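PDB 5BUD: decapping nuclease RAI1 from Candida albicans, which hydrolyses NAD caps from the 5' ends of RNAs with divalent metal ions, and binds and stimulates the exoribonuclease RAT1. Local coordinates for residues S97-T102 with G215-V220. Numbering follows the deposited sequence.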
loop_
_atom_site.group_PDB
_atom_site.type_symbol
_atom_site.label_atom_id
_atom_site.label_comp_id
_atom_site.label_asym_id
_atom_site.label_seq_id
_atom_site.Cartn_x
_atom_site.Cartn_y
_atom_site.Cartn_z
ATOM N N SER A 97 18.476 -6.416 -8.352
ATOM C CA SER A 97 18.740 -5.400 -9.336
ATOM C C SER A 97 17.527 -4.491 -9.434
ATOM O O SER A 97 16.410 -4.947 -9.694
ATOM C CB SER A 97 19.094 -6.010 -10.693
ATOM O OG SER A 97 17.943 -6.486 -11.330
ATOM N N SER A 98 17.751 -3.200 -9.231
ATOM C CA SER A 98 16.661 -2.223 -9.277
ATOM C C SER A 98 17.265 -0.846 -9.230
ATOM O O SER A 98 18.429 -0.665 -8.779
ATOM C CB SER A 98 15.718 -2.418 -8.075
ATOM O OG SER A 98 14.632 -1.507 -8.056
ATOM N N ASP A 99 16.475 0.132 -9.651
ATOM C CA ASP A 99 16.839 1.541 -9.512
ATOM C C ASP A 99 16.324 2.154 -8.230
ATOM O O ASP A 99 16.996 3.000 -7.602
ATOM C CB ASP A 99 16.319 2.303 -10.709
ATOM C CG ASP A 99 16.924 1.779 -11.999
ATOM O OD1 ASP A 99 16.179 1.430 -12.911
ATOM O OD2 ASP A 99 18.167 1.681 -12.054
ATOM N N ILE A 100 15.125 1.727 -7.847
ATOM C CA ILE A 100 14.413 2.271 -6.685
ATOM C C ILE A 100 13.989 1.136 -5.750
ATOM O O ILE A 100 13.543 0.099 -6.204
ATOM C CB ILE A 100 13.192 3.073 -7.171
ATOM C CG1 ILE A 100 13.660 4.291 -7.960
ATOM C CG2 ILE A 100 12.327 3.521 -5.998
ATOM C CD1 ILE A 100 12.517 5.142 -8.505
ATOM N N ILE A 101 14.158 1.317 -4.446
ATOM C CA ILE A 101 13.619 0.382 -3.488
ATOM C C ILE A 101 12.749 1.157 -2.530
ATOM O O ILE A 101 13.226 2.100 -1.891
ATOM C CB ILE A 101 14.721 -0.367 -2.756
ATOM C CG1 ILE A 101 15.468 -1.283 -3.738
ATOM C CG2 ILE A 101 14.177 -1.176 -1.577
ATOM C CD1 ILE A 101 16.731 -1.884 -3.118
ATOM N N THR A 102 11.482 0.764 -2.413
ATOM C CA THR A 102 10.547 1.539 -1.620
ATOM C C THR A 102 9.330 0.744 -1.181
ATOM O O THR A 102 9.236 -0.454 -1.411
ATOM C CB THR A 102 10.147 2.865 -2.350
ATOM O OG1 THR A 102 9.488 3.784 -1.439
ATOM C CG2 THR A 102 9.317 2.612 -3.542
ATOM N N GLY A 215 8.584 2.026 -18.159
ATOM C CA GLY A 215 9.587 2.582 -19.070
ATOM C C GLY A 215 10.867 1.769 -18.925
ATOM O O GLY A 215 10.833 0.547 -18.936
ATOM N N ASN A 216 11.996 2.435 -18.739
ATOM C CA ASN A 216 13.240 1.723 -18.529
ATOM C C ASN A 216 13.689 1.758 -17.067
ATOM O O ASN A 216 14.850 1.519 -16.785
ATOM C CB ASN A 216 14.335 2.292 -19.448
ATOM C CG ASN A 216 14.534 3.790 -19.258
ATOM O OD1 ASN A 216 14.608 4.283 -18.128
ATOM N ND2 ASN A 216 14.613 4.524 -20.365
ATOM N N VAL A 217 12.781 2.043 -16.137
ATOM C CA VAL A 217 13.142 2.097 -14.710
ATOM C C VAL A 217 12.709 0.831 -13.981
ATOM O O VAL A 217 11.639 0.310 -14.237
ATOM C CB VAL A 217 12.528 3.330 -14.020
ATOM C CG1 VAL A 217 12.947 3.382 -12.545
ATOM C CG2 VAL A 217 12.989 4.591 -14.717
ATOM N N LYS A 218 13.554 0.332 -13.078
ATOM C CA LYS A 218 13.219 -0.836 -12.264
ATOM C C LYS A 218 12.900 -0.425 -10.831
ATOM O O LYS A 218 13.627 0.383 -10.231
ATOM C CB LYS A 218 14.380 -1.840 -12.268
ATOM C CG LYS A 218 14.584 -2.554 -13.605
ATOM C CD LYS A 218 13.268 -3.004 -14.236
ATOM C CE LYS A 218 13.448 -3.693 -15.589
ATOM N NZ LYS A 218 13.457 -2.692 -16.700
ATOM N N LEU A 219 11.810 -0.976 -10.299
ATOM C CA LEU A 219 11.399 -0.694 -8.921
ATOM C C LEU A 219 11.145 -1.954 -8.143
ATOM O O LEU A 219 10.547 -2.873 -8.667
ATOM C CB LEU A 219 10.127 0.128 -8.877
ATOM C CG LEU A 219 10.210 1.482 -9.582
ATOM C CD1 LEU A 219 9.562 1.344 -10.945
ATOM C CD2 LEU A 219 9.507 2.544 -8.735
ATOM N N VAL A 220 11.586 -1.955 -6.886
ATOM C CA VAL A 220 11.231 -2.979 -5.923
ATOM C C VAL A 220 10.287 -2.344 -4.913
ATOM O O VAL A 220 10.611 -1.298 -4.357
ATOM C CB VAL A 220 12.505 -3.527 -5.256
ATOM C CG1 VAL A 220 12.176 -4.412 -4.048
ATOM C CG2 VAL A 220 13.305 -4.284 -6.304
#
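Ile100 and Ile101 pair with Leu219 and Val220 as neighbouring parallel strands, the axes of 100-102 and 217-220 approaching to 4.8 Å at an angle of 24°. The ladder is the usual parallel one: Ile100 N reaches Lys218 O, Val220 N gives to Ile100 O over 2.9 Å, and Thr102 N gives to Val220 O. How such a pairing begins is instructive here, because a side chain replaces a main-chain acceptor at the first rung. Asp99 turns its carboxylate back along the partner strand, and OD1 takes the N-H of Lys218 over 2.9 Å in a nearly straight bond (172°), on its anti side and somewhat out of the carboxylate plane. In return Lys218 O accepts two N-H groups, that of Ile100 in the carbonyl plane and that of Asp99, 2.9 Å away, from above it. Ile100 O is doubly gripped as well. Ser98 donates to this oxygen over 2.7 Å, its OG swung beside its own carbonyl carbon (chi1 -180°), on the face opposite the one used by Val220 N, while its CB packs 3.5 Å from CG2 of Val220. The apolar groups divide between the two faces of this strand pair. On one, Ile100 and Leu219 lie side by side, with CD1 of Ile100 4.0 Å from CD2 of Leu219; on the other, CG1 of Ile101 rests 4.0 Å from CB of Val220. Helix 322-339 packs against the first face, where Tyr329 touches Leu219 and Asn337 touches Val217 and Asp99. The far edge of strand 100-103 bonds in parallel to strand 131-136 through Leu132 and Ile134, whereas strand 217-228 also pairs antiparallel with strand 205-214, so this contact joins two parts of the nuclease's mixed β-structure, away from the manganese ions.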